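PDB 6AGQ: acetyl xylan esterase from Paenibacillus sp. R4, which probably removes acetyl groups from acetylated xylan as a cold-active esterase of the alpha/beta-hydrolase superfamily. Local coordinates for residues A[231-234]-A[235-239]; A[241-244]-A[245-249]. All blocks are in the same frame, centred on the assembly; numbering follows the deposited sequence.

Interaction 1. Residues A[231-234]-A[235-239]; sequences NWFR and RYDPE
Trp232 and Tyr236, four residues apart on helix 226-236, form an offset stack. The five-membered ring of Trp232 and the Tyr236 ring lie with centroids 4.1 Å apart and planes 6° from parallel. Trp232 NE1 sits over one face of the Tyr236 ring, 3.3 Å from Tyr236 CD1. Tyr236 CB makes a CH-pi contact with the other half of the indole, 3.7 Å from the centroid of the six-membered ring. CG of Trp232 is anti to the backbone N (chi1 -166°), which lets the indole run forward along the helix beneath Tyr236. This is the tight part of the contact. Asp237 CB adds to it, 3.7 Å from Trp232 CZ3. The Asp237 carboxylate runs beside the Phe233 ring, and OD2 lies 3.5 Å from Phe233 CE1. Its oxygens accept hydrogen bonds from Gln242 N (OD2) and Arg241 N (OD1).

The helix ends here. Asp237 N still bonds to Phe233 O at 2.9 Å, but Asp237 has already left helical geometry. Pro238 follows and has no N-H to offer Phe233 O. Between the two segments the arginine side is looser. Arg235 is exposed; its guanidinium leads away and makes a weak hydrogen bond to Ser96 of the third subunit. Arg234 NH1 donates to the backbone O of Asp300 and NH2 forms a salt bridge with Glu304 OE1, both of the second subunit. Tyr236 OH bonds to Gly125 O of the third. Within the chain, Phe233 packs on Glu243 and Tyr247 of helix 243-251, and Trp232 touches the loop at Thr143, Ile146 and Leu147.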
# COMPACT_ATOMS: atom_id res chain seq x y z
N ASN A 231 -2.62 -18.75 -10.74
CA ASN A 231 -2.66 -18.08 -12.07
C ASN A 231 -2.74 -19.07 -13.22
O ASN A 231 -3.42 -18.84 -14.14
CB ASN A 231 -1.53 -17.09 -12.19
CG ASN A 231 -1.67 -15.95 -11.21
OD1 ASN A 231 -2.66 -15.85 -10.53
ND2 ASN A 231 -0.67 -15.13 -11.10
N TRP A 232 -2.14 -20.25 -13.10
CA TRP A 232 -2.43 -21.33 -14.07
C TRP A 232 -3.94 -21.55 -14.24
O TRP A 232 -4.44 -21.49 -15.36
CB TRP A 232 -1.75 -22.66 -13.71
CG TRP A 232 -1.77 -23.62 -14.83
CD1 TRP A 232 -0.89 -23.68 -15.83
CD2 TRP A 232 -2.78 -24.63 -15.11
NE1 TRP A 232 -1.24 -24.65 -16.71
CE2 TRP A 232 -2.38 -25.27 -16.28
CE3 TRP A 232 -3.93 -25.07 -14.45
CZ2 TRP A 232 -3.13 -26.30 -16.86
CZ3 TRP A 232 -4.70 -26.09 -15.02
CH2 TRP A 232 -4.28 -26.70 -16.23
N PHE A 233 -4.64 -21.78 -13.12
CA PHE A 233 -6.07 -21.96 -13.19
C PHE A 233 -6.76 -20.82 -13.86
O PHE A 233 -7.52 -21.06 -14.78
CB PHE A 233 -6.72 -22.29 -11.84
CG PHE A 233 -6.40 -23.67 -11.40
CD1 PHE A 233 -6.98 -24.72 -12.01
CD2 PHE A 233 -5.42 -23.91 -10.45
CE1 PHE A 233 -6.69 -26.02 -11.66
CE2 PHE A 233 -5.11 -25.20 -10.10
CZ PHE A 233 -5.73 -26.26 -10.73
N ARG A 234 -6.43 -19.61 -13.46
CA ARG A 234 -7.01 -18.42 -14.03
C ARG A 234 -6.89 -18.36 -15.54
O ARG A 234 -7.81 -17.87 -16.20
CB ARG A 234 -6.40 -17.15 -13.44
CG ARG A 234 -6.82 -16.84 -12.03
CD ARG A 234 -6.05 -15.65 -11.48
NE ARG A 234 -6.21 -14.41 -12.26
CZ ARG A 234 -7.17 -13.49 -12.06
NH1 ARG A 234 -8.06 -13.66 -11.11
NH2 ARG A 234 -7.21 -12.38 -12.79
N ARG A 235 -5.76 -18.81 -16.11
CA ARG A 235 -5.57 -18.78 -17.60
C ARG A 235 -5.95 -20.03 -18.42
O ARG A 235 -6.28 -19.94 -19.57
CB ARG A 235 -4.14 -18.46 -17.91
CG ARG A 235 -3.75 -17.09 -17.41
CD ARG A 235 -3.18 -16.37 -18.58
NE ARG A 235 -2.53 -15.11 -18.27
CZ ARG A 235 -2.90 -13.94 -18.78
NH1 ARG A 235 -3.99 -13.80 -19.52
NH2 ARG A 235 -2.19 -12.90 -18.48
N TYR A 236 -5.83 -21.19 -17.84
CA TYR A 236 -5.96 -22.46 -18.55
C TYR A 236 -7.23 -23.17 -18.16
O TYR A 236 -7.70 -24.01 -18.92
CB TYR A 236 -4.76 -23.38 -18.24
CG TYR A 236 -3.43 -22.98 -18.84
CD1 TYR A 236 -2.60 -22.05 -18.20
CD2 TYR A 236 -2.99 -23.52 -20.04
CE1 TYR A 236 -1.39 -21.64 -18.78
CE2 TYR A 236 -1.77 -23.15 -20.59
CZ TYR A 236 -0.98 -22.19 -19.97
OH TYR A 236 0.22 -21.80 -20.50
N ASP A 237 -7.79 -22.89 -16.99
CA ASP A 237 -8.82 -23.80 -16.42
C ASP A 237 -9.63 -23.11 -15.30
O ASP A 237 -9.50 -23.49 -14.15
CB ASP A 237 -8.12 -25.06 -15.92
CG ASP A 237 -9.08 -26.08 -15.36
OD1 ASP A 237 -10.26 -26.07 -15.76
OD2 ASP A 237 -8.67 -26.86 -14.48
N PRO A 238 -10.46 -22.11 -15.62
CA PRO A 238 -11.15 -21.34 -14.57
C PRO A 238 -12.24 -22.08 -13.76
O PRO A 238 -12.58 -21.64 -12.65
CB PRO A 238 -11.81 -20.21 -15.35
CG PRO A 238 -11.16 -20.22 -16.69
CD PRO A 238 -10.87 -21.65 -16.94
N GLU A 239 -12.76 -23.18 -14.31
CA GLU A 239 -13.70 -24.04 -13.61
C GLU A 239 -13.04 -25.25 -12.98
O GLU A 239 -13.74 -26.19 -12.56
CB GLU A 239 -14.80 -24.52 -14.55
CG GLU A 239 -15.69 -23.44 -15.14
CD GLU A 239 -16.95 -24.03 -15.78
OE1 GLU A 239 -17.91 -24.41 -15.05
OE2 GLU A 239 -16.96 -24.14 -17.02

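Interaction 2. Residues A[241-244]-A[245-249]; sequences RQEE and QVYRT
Glu244 and Arg248 both place CG anti to the backbone N, with chi1 -162° and 165°. Glu244 then stays extended, while Arg248 bends at chi3 (68°) and turns its guanidinium back toward the carboxylate. The result is an i to i+4 salt bridge on the first turns of helix 243-251, with Gln242 at the N-cap position. Glu244 OE1 uses its anti lone pair and meets Arg248 NH2 at 2.9 Å, close to the guanidinium plane. Arg248 NH1 has a second partner, Gln245 OE1 at 2.7 Å, though it comes from above the amide plane and not onto a lone pair. With an alanine here both donors are gone, which would probably leave the Glu244 carboxylate without its positive mate and Gln245 OE1 without this donor, its amide held through NE2 alone among the bonds described.

Backbone bonds run from Val246, Tyr247 and Arg248 to the carbonyls of Gln242, Glu243 and Glu244. On another side of the helix, Glu243 OE2 approaches Tyr247 CD2 at 3.7 Å and forms a salt bridge with Arg215. The Tyr247 side chain lies about 4 Å from a bound zinc ion. Gln245 NE2 donates to Thr249 OG1 at 3.0 Å, with the hydroxyl oxygen in the amide plane.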
# COMPACT_ATOMS: atom_id res chain seq x y z
N ARG A 241 -11.57 -27.92 -13.95
CA ARG A 241 -11.88 -29.22 -14.50
C ARG A 241 -10.66 -30.11 -14.61
O ARG A 241 -10.82 -31.32 -14.78
CB ARG A 241 -12.45 -29.07 -15.89
CG ARG A 241 -13.73 -28.25 -15.92
CD ARG A 241 -14.35 -28.27 -17.30
NE ARG A 241 -15.61 -27.53 -17.31
CZ ARG A 241 -16.38 -27.36 -18.38
NH1 ARG A 241 -16.04 -27.89 -19.56
NH2 ARG A 241 -17.51 -26.65 -18.27
N GLN A 242 -9.46 -29.55 -14.55
CA GLN A 242 -8.25 -30.35 -14.56
C GLN A 242 -7.54 -30.29 -13.23
O GLN A 242 -6.36 -30.66 -13.15
CB GLN A 242 -7.32 -29.94 -15.69
CG GLN A 242 -7.97 -29.78 -17.06
CD GLN A 242 -7.01 -29.25 -18.08
OE1 GLN A 242 -6.00 -29.87 -18.36
NE2 GLN A 242 -7.31 -28.10 -18.63
N GLU A 243 -8.24 -29.90 -12.17
CA GLU A 243 -7.57 -29.75 -10.87
C GLU A 243 -6.97 -31.06 -10.43
O GLU A 243 -5.95 -31.06 -9.72
CB GLU A 243 -8.50 -29.21 -9.75
CG GLU A 243 -9.66 -30.13 -9.25
CD GLU A 243 -9.32 -31.27 -8.25
OE1 GLU A 243 -10.13 -32.24 -8.16
OE2 GLU A 243 -8.29 -31.23 -7.53
N GLU A 244 -7.61 -32.17 -10.80
CA GLU A 244 -7.19 -33.50 -10.32
C GLU A 244 -5.81 -33.86 -10.92
O GLU A 244 -4.89 -34.15 -10.21
CB GLU A 244 -8.26 -34.55 -10.67
CG GLU A 244 -8.17 -35.84 -9.88
CD GLU A 244 -8.94 -37.01 -10.52
OE1 GLU A 244 -8.27 -37.99 -10.90
OE2 GLU A 244 -10.19 -36.96 -10.65
N GLN A 245 -5.68 -33.78 -12.23
CA GLN A 245 -4.38 -33.88 -12.88
C GLN A 245 -3.36 -32.88 -12.32
O GLN A 245 -2.23 -33.27 -12.03
CB GLN A 245 -4.51 -33.77 -14.40
CG GLN A 245 -3.27 -34.14 -15.23
CD GLN A 245 -2.64 -35.46 -14.81
OE1 GLN A 245 -3.23 -36.51 -15.03
NE2 GLN A 245 -1.42 -35.41 -14.19
N VAL A 246 -3.73 -31.63 -12.10
CA VAL A 246 -2.74 -30.66 -11.58
C VAL A 246 -2.15 -31.13 -10.23
O VAL A 246 -0.94 -31.24 -10.13
CB VAL A 246 -3.30 -29.23 -11.49
CG1 VAL A 246 -2.34 -28.32 -10.74
CG2 VAL A 246 -3.54 -28.65 -12.86
N TYR A 247 -2.98 -31.53 -9.26
CA TYR A 247 -2.48 -31.91 -7.94
C TYR A 247 -1.92 -33.32 -7.92
O TYR A 247 -1.07 -33.62 -7.07
CB TYR A 247 -3.53 -31.68 -6.83
CG TYR A 247 -3.82 -30.19 -6.64
CD1 TYR A 247 -2.83 -29.33 -6.17
CD2 TYR A 247 -5.03 -29.63 -6.99
CE1 TYR A 247 -3.05 -27.97 -6.01
CE2 TYR A 247 -5.26 -28.26 -6.84
CZ TYR A 247 -4.30 -27.45 -6.33
OH TYR A 247 -4.50 -26.09 -6.20
N ARG A 248 -2.37 -34.21 -8.79
CA ARG A 248 -1.69 -35.51 -8.91
C ARG A 248 -0.27 -35.35 -9.52
O ARG A 248 0.64 -35.98 -9.06
CB ARG A 248 -2.53 -36.52 -9.69
CG ARG A 248 -1.74 -37.75 -10.14
CD ARG A 248 -2.65 -38.83 -10.67
NE ARG A 248 -3.26 -38.41 -11.94
CZ ARG A 248 -4.54 -38.05 -12.12
NH1 ARG A 248 -4.95 -37.70 -13.34
NH2 ARG A 248 -5.41 -38.03 -11.11
N THR A 249 -0.08 -34.47 -10.51
CA THR A 249 1.29 -34.12 -10.99
C THR A 249 2.16 -33.67 -9.83
O THR A 249 3.25 -34.19 -9.65
CB THR A 249 1.29 -32.99 -12.05
OG1 THR A 249 0.62 -33.45 -13.20
CG2 THR A 249 2.71 -32.52 -12.48

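Along the chain, interaction 1 comes first, at the C-terminal end of helix 226-236, and interaction 2 follows at the start of helix 243-251. They lie in series and neither nest nor cross. Each closes only a local turn. The short link between the helices is held where Asp237 OD2 and Gln242 N lie 2.8 Å apart, so the first residue past one helix grips the N-cap residue of the next. Across the resulting helix pair, Trp232 CZ3 packs on Val246 CG2 at 3.5 Å. Interaction 1 extends outward to the second and third subunits, whereas interaction 2 is touched by no other chain and leads toward helix 214-219.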